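Local coordinates for protein xylulokinase (PDB 5VM1) that probably phosphorylates D-xylulose to D-xylulose 5-phosphate, with ATP as the phosphate donor, as a sugar kinase of the FGGY family, at residues L302-A307 with E376-A381; R324-T329 with L370-L375; T347-A352 with A482-L487; I415-N420 with S471-A476. All coordinates share one frame; numbering follows the deposited sequence.

Overall arrangement
The four contacts illustrate how the C-terminal half of an FGGY kinase is assembled, with two helices, 367-390 and 470-488, each carrying two of them. Interactions 1 and 2 both use helix 367-390, their centres about 13 Å apart, and interaction 2 is nested inside the chain loop that interaction 1 closes. Interactions 3 and 4 share helix 470-488, with centres about 19 Å apart and interaction 4 nested within interaction 3. The two pairs meet where interactions 1 and 4 touch: F380 packs on Y473 and A476, and A379 on I415. Interaction 3 alternates with interaction 1 along the sequence, so the C-terminal helix is tied back to much earlier segments. All four lie away from the predicted catalytic residues.

Interaction 1 (L302-A307 with E376-A381); sequences LSAASA and EGVAFA
V378 is the residue of helix 367-390 that meets the turn leading into helix 305-315, touching S303, A304 and A307 with its two methyl groups. V378 CG1, placed anti to the backbone N (chi1 163°), lies 4.1 Å from A304 CB, while V378 CG2 approaches A307 CB at 4.3 Å. A second kind of contact brings a methyl against backbone oxygens: V378 CG2 is 3.8 Å from S303 O and 3.9 Å from A304 O. The fork of the valine thus gives one branch to the methyl of A304, at the N-cap position, and the other to A307 and the two carbonyl oxygens. No hydrogen bond crosses between the two segments; A304 and S306 form backbone hydrogen bonds with T265, and A305 with G264. Small residues on the 302-307 side let the backbones come close, and the CA atoms of A304 and V378 are 5.9 Å apart. V378 also leans on W411 and P340. The arrangement is helix-to-turn packing in the C-terminal domain of an FGGY kinase, a member of the actin-like ATPase clan, and joins the exit of strand 295-301 to helix 367-390.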
loop_
_atom_site.group_PDB
_atom_site.type_symbol
_atom_site.label_atom_id
_atom_site.label_comp_id
_atom_site.label_asym_id
_atom_site.label_seq_id
_atom_site.Cartn_x
_atom_site.Cartn_y
_atom_site.Cartn_z
ATOM N N LEU A 302 1.427 0.977 12.420
ATOM C CA LEU A 302 2.309 -0.175 12.256
ATOM C C LEU A 302 1.688 -1.476 12.774
ATOM O O LEU A 302 2.054 -2.557 12.293
ATOM C CB LEU A 302 3.657 0.085 12.913
ATOM C CG LEU A 302 4.501 1.096 12.142
ATOM C CD1 LEU A 302 5.871 1.203 12.768
ATOM C CD2 LEU A 302 4.555 0.786 10.629
ATOM N N SER A 303 0.762 -1.423 13.735
ATOM C CA SER A 303 0.141 -2.653 14.216
ATOM C C SER A 303 -1.346 -2.422 14.365
ATOM O O SER A 303 -1.791 -1.741 15.291
ATOM C CB SER A 303 0.761 -3.121 15.525
ATOM O OG SER A 303 2.124 -3.456 15.340
ATOM N N ALA A 304 -2.110 -2.992 13.435
ATOM C CA ALA A 304 -3.558 -2.904 13.477
ATOM C C ALA A 304 -4.087 -4.311 13.695
ATOM O O ALA A 304 -4.336 -4.708 14.848
ATOM C CB ALA A 304 -4.120 -2.253 12.209
ATOM N N ALA A 305 -4.293 -5.108 12.641
ATOM C CA ALA A 305 -4.735 -6.483 12.835
ATOM C C ALA A 305 -3.695 -7.305 13.579
ATOM O O ALA A 305 -4.046 -8.213 14.339
ATOM C CB ALA A 305 -5.048 -7.118 11.477
ATOM N N SER A 306 -2.419 -6.975 13.415
ATOM C CA SER A 306 -1.393 -7.730 14.119
ATOM C C SER A 306 -1.416 -7.456 15.613
ATOM O O SER A 306 -0.953 -8.293 16.395
ATOM C CB SER A 306 -0.020 -7.404 13.542
ATOM O OG SER A 306 0.389 -6.111 13.931
ATOM N N ALA A 307 -1.963 -6.310 16.027
ATOM C CA ALA A 307 -2.181 -6.076 17.447
ATOM C C ALA A 307 -3.207 -7.051 18.004
ATOM O O ALA A 307 -3.011 -7.586 19.097
ATOM C CB ALA A 307 -2.622 -4.638 17.694
ATOM N N GLU A 376 -10.667 -0.724 20.455
ATOM C CA GLU A 376 -10.789 0.714 20.709
ATOM C C GLU A 376 -9.478 1.440 20.447
ATOM O O GLU A 376 -9.463 2.496 19.795
ATOM C CB GLU A 376 -11.227 0.956 22.145
ATOM C CG GLU A 376 -12.678 0.733 22.433
ATOM C CD GLU A 376 -12.928 0.503 23.924
ATOM O OE1 GLU A 376 -11.953 0.588 24.709
ATOM O OE2 GLU A 376 -14.095 0.227 24.293
ATOM N N GLY A 377 -8.369 0.869 20.925
ATOM C CA GLY A 377 -7.073 1.510 20.781
ATOM C C GLY A 377 -6.629 1.634 19.334
ATOM O O GLY A 377 -6.063 2.654 18.932
ATOM N N VAL A 378 -6.850 0.592 18.531
ATOM C CA VAL A 378 -6.506 0.731 17.124
ATOM C C VAL A 378 -7.410 1.758 16.476
ATOM O O VAL A 378 -6.942 2.600 15.712
ATOM C CB VAL A 378 -6.570 -0.621 16.392
ATOM C CG1 VAL A 378 -6.629 -0.398 14.883
ATOM C CG2 VAL A 378 -5.342 -1.420 16.717
ATOM N N ALA A 379 -8.696 1.772 16.847
ATOM C CA ALA A 379 -9.591 2.821 16.357
ATOM C C ALA A 379 -9.047 4.210 16.692
ATOM O O ALA A 379 -9.036 5.099 15.833
ATOM C CB ALA A 379 -10.987 2.644 16.945
ATOM N N PHE A 380 -8.553 4.397 17.929
ATOM C CA PHE A 380 -7.978 5.680 18.330
ATOM C C PHE A 380 -6.717 6.026 17.539
ATOM O O PHE A 380 -6.513 7.192 17.168
ATOM C CB PHE A 380 -7.673 5.666 19.831
ATOM C CG PHE A 380 -8.881 5.568 20.677
ATOM C CD1 PHE A 380 -10.028 6.223 20.303
ATOM C CD2 PHE A 380 -8.892 4.800 21.832
ATOM C CE1 PHE A 380 -11.173 6.136 21.067
ATOM C CE2 PHE A 380 -10.031 4.697 22.599
ATOM C CZ PHE A 380 -11.176 5.362 22.215
ATOM N N ALA A 381 -5.883 5.035 17.230
ATOM C CA ALA A 381 -4.748 5.293 16.342
ATOM C C ALA A 381 -5.217 5.762 14.970
ATOM O O ALA A 381 -4.629 6.674 14.389
ATOM C CB ALA A 381 -3.884 4.043 16.197
#

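Interaction 2 (R324-T329 with L370-L375); sequences RELGET and LTQAVL
T371 is the first residue of 370-375 to meet L326, the last residue of helix 319-326. The methyl T371 CG2 stands 4.0 Å from L326 CD2, and the hydroxyl serves a separate polar link: a water lies 2.9 Å from T371 OG1 and donates a hydrogen bond to E325 OE1 at 3.0 Å. The same carboxylate oxygen forms a salt bridge with R367, one turn earlier on the long helix. Q372 follows, its side chain crossing that of L326 at about a right angle, with Q372 CB 3.8 Å from L326 CD1. The amide end is held by a hydrogen bond from NE2 to E376. One turn beyond T371, L375 reaches tip to tip with L326, and L375 CD1 comes within 3.9 Å of L326 CD2. L326 can serve all three because its CG is anti to the backbone N (chi1 -173°), which carries both methyls across to the helix. Y410 of helix 409-419 packs against L326, Q372 and L375 as well. In this way the C-terminal end of a short helix packs through L326 on helix 367-390 in the C-terminal domain of the FGGY fold.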
loop_
_atom_site.group_PDB
_atom_site.type_symbol
_atom_site.label_atom_id
_atom_site.label_comp_id
_atom_site.label_asym_id
_atom_site.label_seq_id
_atom_site.Cartn_x
_atom_site.Cartn_y
_atom_site.Cartn_z
ATOM N N ARG A 324 -15.983 -12.969 18.060
ATOM C CA ARG A 324 -17.256 -13.616 18.372
ATOM C C ARG A 324 -17.617 -13.474 19.854
ATOM O O ARG A 324 -18.792 -13.310 20.194
ATOM C CB ARG A 324 -17.219 -15.086 17.960
ATOM C CG ARG A 324 -18.592 -15.683 17.723
ATOM C CD ARG A 324 -18.534 -17.217 17.612
ATOM N NE ARG A 324 -17.576 -17.782 18.553
ATOM C CZ ARG A 324 -17.867 -18.144 19.800
ATOM N NH1 ARG A 324 -19.104 -18.018 20.270
ATOM N NH2 ARG A 324 -16.914 -18.633 20.580
ATOM N N GLU A 325 -16.628 -13.513 20.755
ATOM C CA GLU A 325 -16.927 -13.380 22.182
ATOM C C GLU A 325 -17.364 -11.962 22.530
ATOM O O GLU A 325 -18.283 -11.776 23.328
ATOM C CB GLU A 325 -15.716 -13.795 23.022
ATOM C CG GLU A 325 -15.890 -13.649 24.547
ATOM C CD GLU A 325 -14.636 -14.058 25.321
ATOM O OE1 GLU A 325 -13.514 -13.782 24.842
ATOM O OE2 GLU A 325 -14.765 -14.698 26.387
ATOM N N LEU A 326 -16.737 -10.950 21.916
ATOM C CA LEU A 326 -17.072 -9.560 22.221
ATOM C C LEU A 326 -18.459 -9.185 21.703
ATOM O O LEU A 326 -19.219 -8.485 22.385
ATOM C CB LEU A 326 -16.012 -8.650 21.621
ATOM C CG LEU A 326 -16.089 -7.174 21.954
ATOM C CD1 LEU A 326 -16.037 -6.962 23.459
ATOM C CD2 LEU A 326 -14.934 -6.467 21.251
ATOM N N GLY A 327 -18.815 -9.652 20.508
ATOM C CA GLY A 327 -20.160 -9.487 19.987
ATOM C C GLY A 327 -20.274 -8.422 18.911
ATOM O O GLY A 327 -19.302 -7.772 18.503
ATOM N N GLU A 328 -21.529 -8.215 18.497
ATOM C CA GLU A 328 -21.865 -7.269 17.443
ATOM C C GLU A 328 -22.294 -5.900 17.963
ATOM O O GLU A 328 -22.230 -4.924 17.205
ATOM C CB GLU A 328 -23.003 -7.835 16.568
ATOM C CG GLU A 328 -22.824 -9.273 16.046
ATOM C CD GLU A 328 -21.892 -9.385 14.843
ATOM O OE1 GLU A 328 -22.195 -8.822 13.764
ATOM O OE2 GLU A 328 -20.855 -10.059 14.977
ATOM N N THR A 329 -22.647 -5.784 19.242
ATOM C CA THR A 329 -23.125 -4.530 19.811
ATOM C C THR A 329 -21.973 -3.742 20.438
ATOM O O THR A 329 -21.178 -4.290 21.215
ATOM C CB THR A 329 -24.217 -4.801 20.847
ATOM O OG1 THR A 329 -25.353 -5.373 20.187
ATOM C CG2 THR A 329 -24.638 -3.505 21.539
ATOM N N LEU A 370 -10.434 -6.799 27.510
ATOM C CA LEU A 370 -9.147 -6.420 26.940
ATOM C C LEU A 370 -9.178 -6.495 25.419
ATOM O O LEU A 370 -8.625 -5.617 24.750
ATOM C CB LEU A 370 -8.030 -7.296 27.512
ATOM C CG LEU A 370 -7.327 -6.682 28.711
ATOM C CD1 LEU A 370 -8.288 -6.468 29.831
ATOM C CD2 LEU A 370 -6.224 -7.599 29.145
ATOM N N THR A 371 -9.845 -7.515 24.857
ATOM C CA THR A 371 -10.167 -7.516 23.430
ATOM C C THR A 371 -10.796 -6.190 23.000
ATOM O O THR A 371 -10.336 -5.560 22.038
ATOM C CB THR A 371 -11.108 -8.679 23.103
ATOM O OG1 THR A 371 -10.435 -9.916 23.322
ATOM C CG2 THR A 371 -11.614 -8.618 21.649
ATOM N N GLN A 372 -11.831 -5.740 23.729
ATOM C CA GLN A 372 -12.479 -4.461 23.434
ATOM C C GLN A 372 -11.484 -3.301 23.436
ATOM O O GLN A 372 -11.498 -2.462 22.529
ATOM C CB GLN A 372 -13.578 -4.209 24.444
ATOM C CG GLN A 372 -14.449 -3.030 24.180
ATOM C CD GLN A 372 -15.398 -2.818 25.344
ATOM O OE1 GLN A 372 -16.021 -3.765 25.833
ATOM N NE2 GLN A 372 -15.474 -1.587 25.826
ATOM N N ALA A 373 -10.593 -3.256 24.423
ATOM C CA ALA A 373 -9.639 -2.155 24.491
ATOM C C ALA A 373 -8.639 -2.210 23.336
ATOM O O ALA A 373 -8.113 -1.168 22.925
ATOM C CB ALA A 373 -8.925 -2.169 25.841
ATOM N N VAL A 374 -8.334 -3.411 22.832
ATOM C CA VAL A 374 -7.452 -3.526 21.672
ATOM C C VAL A 374 -8.117 -2.927 20.440
ATOM O O VAL A 374 -7.487 -2.182 19.685
ATOM C CB VAL A 374 -7.041 -4.996 21.420
ATOM C CG1 VAL A 374 -6.274 -5.132 20.071
ATOM C CG2 VAL A 374 -6.226 -5.553 22.589
ATOM N N LEU A 375 -9.397 -3.237 20.218
ATOM C CA LEU A 375 -10.098 -2.667 19.073
ATOM C C LEU A 375 -10.286 -1.166 19.245
ATOM O O LEU A 375 -10.060 -0.399 18.297
ATOM C CB LEU A 375 -11.444 -3.366 18.851
ATOM C CG LEU A 375 -11.495 -4.896 18.670
ATOM C CD1 LEU A 375 -12.843 -5.365 18.137
ATOM C CD2 LEU A 375 -10.353 -5.418 17.798
HETATM O O HOH W 1 -12.980 -11.328 23.270
#

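Interaction 3 (T347-A352 with A482-L487); sequences TPYNDA and ALYPAL
Y349 and Y484 stack face to face, with ring centroids 3.7 Å apart and planes inclined by 16°. The side chains run in opposite directions, so the root of each lies near the hydroxyl of the other: Y349 CB is 3.5 Å from Y484 OH, and Y349 OH is 4.1 Å from Y484 CB. Conformation makes this possible. Y484 carries CG anti to the backbone N (chi1 171°), which sends its ring from helix 470-488 to the loop; Y349 has its CG beside the backbone N instead and meets that ring flat. The opposite face of the Y349 ring is covered by P348, whose CG sits 3.8 Å above the plane over the centre. A cis peptide bond precedes this proline. D351 takes the phenol end: Y484 OH donates a hydrogen bond of 2.7 Å to D351 OD2, which receives it on its anti lone pair, with the carboxylate turned almost upright to the ring plane. The other oxygen, OD1, accepts from the backbone N of I354, which helps to fix the carboxylate's rotation. H488 also meets the Y484 ring. The arrangement is a face-to-face tyrosine stack, backed by P348 and with the D351 carboxylate at the phenol, that joins the 347-352 loop to the C-terminal helix.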
loop_
_atom_site.group_PDB
_atom_site.type_symbol
_atom_site.label_atom_id
_atom_site.label_comp_id
_atom_site.label_asym_id
_atom_site.label_seq_id
_atom_site.Cartn_x
_atom_site.Cartn_y
_atom_site.Cartn_z
ATOM N N THR A 347 2.688 6.851 11.879
ATOM C CA THR A 347 1.864 8.060 11.905
ATOM C C THR A 347 1.156 8.189 13.251
ATOM O O THR A 347 0.418 7.280 13.643
ATOM C CB THR A 347 0.830 8.021 10.775
ATOM O OG1 THR A 347 1.479 7.710 9.536
ATOM C CG2 THR A 347 -0.011 9.323 10.688
ATOM N N PRO A 348 1.302 9.322 13.959
ATOM C CA PRO A 348 2.001 10.569 13.618
ATOM C C PRO A 348 3.335 10.868 14.335
ATOM O O PRO A 348 3.871 11.958 14.154
ATOM C CB PRO A 348 0.986 11.616 14.041
ATOM C CG PRO A 348 0.443 11.022 15.317
ATOM C CD PRO A 348 0.398 9.524 15.105
ATOM N N TYR A 349 3.898 9.937 15.095
ATOM C CA TYR A 349 5.011 10.297 15.964
ATOM C C TYR A 349 6.356 9.847 15.413
ATOM O O TYR A 349 7.393 10.375 15.837
ATOM C CB TYR A 349 4.820 9.670 17.363
ATOM C CG TYR A 349 3.489 9.954 18.031
ATOM C CD1 TYR A 349 3.133 11.242 18.439
ATOM C CD2 TYR A 349 2.557 8.924 18.203
ATOM C CE1 TYR A 349 1.891 11.498 19.044
ATOM C CE2 TYR A 349 1.323 9.164 18.803
ATOM C CZ TYR A 349 0.992 10.458 19.219
ATOM O OH TYR A 349 -0.237 10.694 19.805
ATOM N N ASN A 350 6.356 8.891 14.492
ATOM C CA ASN A 350 7.571 8.280 13.972
ATOM C C ASN A 350 8.526 7.979 15.125
ATOM O O ASN A 350 9.608 8.549 15.258
ATOM C CB ASN A 350 8.235 9.157 12.909
ATOM C CG ASN A 350 9.423 8.457 12.246
ATOM O OD1 ASN A 350 9.464 7.224 12.158
ATOM N ND2 ASN A 350 10.399 9.236 11.799
ATOM N N ASP A 351 8.064 7.084 15.983
ATOM C CA ASP A 351 8.702 6.773 17.255
ATOM C C ASP A 351 9.058 5.294 17.240
ATOM O O ASP A 351 8.171 4.441 17.343
ATOM C CB ASP A 351 7.765 7.099 18.421
ATOM C CG ASP A 351 8.418 6.894 19.773
ATOM O OD1 ASP A 351 9.284 5.992 19.904
ATOM O OD2 ASP A 351 8.072 7.647 20.709
ATOM N N ALA A 352 10.356 4.992 17.138
ATOM C CA ALA A 352 10.801 3.607 17.136
ATOM C C ALA A 352 10.909 3.015 18.548
ATOM O O ALA A 352 10.761 1.796 18.706
ATOM C CB ALA A 352 12.141 3.508 16.415
ATOM N N ALA A 482 -3.429 11.123 25.908
ATOM C CA ALA A 482 -2.584 11.573 27.020
ATOM C C ALA A 482 -1.553 10.529 27.438
ATOM O O ALA A 482 -0.538 10.884 28.042
ATOM C CB ALA A 482 -3.437 11.961 28.222
ATOM N N LEU A 483 -1.801 9.250 27.160
ATOM C CA LEU A 483 -0.842 8.217 27.522
ATOM C C LEU A 483 0.454 8.337 26.732
ATOM O O LEU A 483 1.517 7.971 27.253
ATOM C CB LEU A 483 -1.461 6.838 27.329
ATOM C CG LEU A 483 -1.979 6.329 28.673
ATOM C CD1 LEU A 483 -2.862 5.101 28.535
ATOM C CD2 LEU A 483 -0.805 6.049 29.585
ATOM N N TYR A 484 0.401 8.794 25.467
ATOM C CA TYR A 484 1.636 8.785 24.681
ATOM C C TYR A 484 2.701 9.729 25.224
ATOM O O TYR A 484 3.845 9.285 25.398
ATOM C CB TYR A 484 1.371 9.081 23.206
ATOM C CG TYR A 484 2.682 9.276 22.460
ATOM C CD1 TYR A 484 3.480 8.191 22.134
ATOM C CD2 TYR A 484 3.142 10.546 22.111
ATOM C CE1 TYR A 484 4.691 8.356 21.467
ATOM C CE2 TYR A 484 4.360 10.720 21.451
ATOM C CZ TYR A 484 5.127 9.617 21.129
ATOM O OH TYR A 484 6.335 9.759 20.481
ATOM N N PRO A 485 2.443 11.024 25.439
ATOM C CA PRO A 485 3.522 11.887 25.959
ATOM C C PRO A 485 4.002 11.486 27.345
ATOM O O PRO A 485 5.171 11.714 27.683
ATOM C CB PRO A 485 2.900 13.290 25.943
ATOM C CG PRO A 485 1.443 13.075 25.842
ATOM C CD PRO A 485 1.234 11.802 25.111
ATOM N N ALA A 486 3.126 10.906 28.166
ATOM C CA ALA A 486 3.554 10.414 29.470
ATOM C C ALA A 486 4.544 9.258 29.324
ATOM O O ALA A 486 5.602 9.260 29.955
ATOM C CB ALA A 486 2.336 10.011 30.310
ATOM N N LEU A 487 4.247 8.287 28.455
ATOM C CA LEU A 487 5.177 7.177 28.281
ATOM C C LEU A 487 6.401 7.582 27.479
ATOM O O LEU A 487 7.501 7.104 27.759
ATOM C CB LEU A 487 4.483 5.996 27.596
ATOM C CG LEU A 487 3.340 5.343 28.365
ATOM C CD1 LEU A 487 2.786 4.171 27.582
ATOM C CD2 LEU A 487 3.852 4.879 29.712
#

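Interaction 4 (I415-N420 with S471-A476); sequences IATALN and SAYDEA
Y473 projects from helix 470-488 against the last turns of helix 409-419, and its side chain can be followed from root to hydroxyl. Y473 CB lies 4.0 Å from T417 CG2, so the contact with this methyl begins before the ring. Y473 CG rests against the same methyl, 3.8 Å from T417 CG2. Next, T417 CG2 is 3.7 Å from Y473 CD1 and lies over one face, 4.1 Å from the centroid of the Y473 ring and 28° off the normal, a CH-pi contact. The methyl is directed there because CG2 is anti to the backbone N of T417, while OG1 turns the other way to hydrogen bond with E466 N and K413 O. On the other ortho carbon, Y473 CD2 meets A418, with A418 CB 3.8 Å away in an oblique approach. T417 and A418 thus hold the near half of the ring. Farther out the ring runs past this pair toward helix 367-390, where Y473 OH packs on E376, 3.7 Å from E376 CG. No hydrogen bond links the two segments. Helix 409-419 turns its I415 and A416 to I423, and so lies between strand 423-426 of the mixed sheet and helix 470-488; Y473 itself sits between helix 409-419 and helix 367-390, touching T417 and A418 of the one and E376 of the other.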
loop_
_atom_site.group_PDB
_atom_site.type_symbol
_atom_site.label_atom_id
_atom_site.label_comp_id
_atom_site.label_asym_id
_atom_site.label_seq_id
_atom_site.Cartn_x
_atom_site.Cartn_y
_atom_site.Cartn_z
ATOM N N ILE A 415 -14.617 2.128 14.960
ATOM C CA ILE A 415 -13.901 3.120 14.149
ATOM C C ILE A 415 -14.834 4.263 13.729
ATOM O O ILE A 415 -14.451 5.438 13.762
ATOM C CB ILE A 415 -13.241 2.431 12.938
ATOM C CG1 ILE A 415 -12.242 1.378 13.430
ATOM C CG2 ILE A 415 -12.536 3.438 12.064
ATOM C CD1 ILE A 415 -11.746 0.404 12.363
ATOM N N ALA A 416 -16.078 3.941 13.357
ATOM C CA ALA A 416 -17.036 4.984 12.994
ATOM C C ALA A 416 -17.347 5.885 14.181
ATOM O O ALA A 416 -17.448 7.110 14.038
ATOM C CB ALA A 416 -18.328 4.367 12.450
ATOM N N THR A 417 -17.540 5.302 15.356
ATOM C CA THR A 417 -17.852 6.154 16.485
ATOM C C THR A 417 -16.637 6.959 16.942
ATOM O O THR A 417 -16.783 8.102 17.408
ATOM C CB THR A 417 -18.459 5.302 17.596
ATOM O OG1 THR A 417 -19.647 4.677 17.076
ATOM C CG2 THR A 417 -18.779 6.143 18.855
ATOM N N ALA A 418 -15.431 6.415 16.766
ATOM C CA ALA A 418 -14.248 7.165 17.150
ATOM C C ALA A 418 -14.016 8.355 16.218
ATOM O O ALA A 418 -13.566 9.413 16.666
ATOM C CB ALA A 418 -13.030 6.239 17.200
ATOM N N LEU A 419 -14.317 8.201 14.919
ATOM C CA LEU A 419 -14.132 9.257 13.923
ATOM C C LEU A 419 -15.357 10.128 13.730
ATOM O O LEU A 419 -15.232 11.246 13.223
ATOM C CB LEU A 419 -13.802 8.653 12.553
ATOM C CG LEU A 419 -12.673 7.626 12.482
ATOM C CD1 LEU A 419 -12.560 7.125 11.080
ATOM C CD2 LEU A 419 -11.329 8.189 12.943
ATOM N N ASN A 420 -16.523 9.642 14.140
ATOM C CA ASN A 420 -17.808 10.240 13.786
ATOM C C ASN A 420 -17.930 10.442 12.273
ATOM O O ASN A 420 -18.372 11.493 11.803
ATOM C CB ASN A 420 -18.054 11.558 14.514
ATOM C CG ASN A 420 -19.529 11.893 14.598
ATOM O OD1 ASN A 420 -20.381 11.010 14.433
ATOM N ND2 ASN A 420 -19.845 13.166 14.807
ATOM N N SER A 471 -19.710 10.622 22.891
ATOM C CA SER A 471 -19.073 11.342 23.981
ATOM C C SER A 471 -18.132 10.434 24.757
ATOM O O SER A 471 -16.996 10.813 25.051
ATOM C CB SER A 471 -20.145 11.930 24.898
ATOM O OG SER A 471 -19.559 12.639 25.967
ATOM N N ALA A 472 -18.582 9.219 25.081
ATOM C CA ALA A 472 -17.721 8.297 25.811
ATOM C C ALA A 472 -16.476 7.950 25.005
ATOM O O ALA A 472 -15.386 7.804 25.570
ATOM C CB ALA A 472 -18.494 7.038 26.204
ATOM N N TYR A 473 -16.605 7.856 23.676
ATOM C CA TYR A 473 -15.429 7.584 22.853
ATOM C C TYR A 473 -14.462 8.765 22.837
ATOM O O TYR A 473 -13.249 8.543 22.778
ATOM C CB TYR A 473 -15.837 7.202 21.424
ATOM C CG TYR A 473 -15.820 5.715 21.152
ATOM C CD1 TYR A 473 -16.782 4.870 21.712
ATOM C CD2 TYR A 473 -14.806 5.138 20.383
ATOM C CE1 TYR A 473 -16.761 3.499 21.486
ATOM C CE2 TYR A 473 -14.776 3.747 20.164
ATOM C CZ TYR A 473 -15.756 2.945 20.712
ATOM O OH TYR A 473 -15.727 1.587 20.505
ATOM N N ASP A 474 -14.965 10.013 22.875
ATOM C CA ASP A 474 -14.077 11.175 23.017
ATOM C C ASP A 474 -13.309 11.120 24.325
ATOM O O ASP A 474 -12.088 11.349 24.375
ATOM C CB ASP A 474 -14.868 12.487 22.993
ATOM C CG ASP A 474 -15.238 12.953 21.595
ATOM O OD1 ASP A 474 -14.696 12.432 20.585
ATOM O OD2 ASP A 474 -16.095 13.872 21.531
ATOM N N GLU A 475 -14.021 10.813 25.402
ATOM C CA GLU A 475 -13.396 10.745 26.708
ATOM C C GLU A 475 -12.313 9.674 26.702
ATOM O O GLU A 475 -11.188 9.916 27.155
ATOM C CB GLU A 475 -14.498 10.487 27.735
ATOM C CG GLU A 475 -14.136 10.371 29.180
ATOM C CD GLU A 475 -15.329 9.877 29.967
ATOM O OE1 GLU A 475 -15.167 8.947 30.792
ATOM O OE2 GLU A 475 -16.442 10.401 29.724
ATOM N N ALA A 476 -12.620 8.504 26.129
ATOM C CA ALA A 476 -11.628 7.441 26.035
ATOM C C ALA A 476 -10.521 7.796 25.042
ATOM O O ALA A 476 -9.349 7.448 25.258
ATOM C CB ALA A 476 -12.303 6.125 25.653
#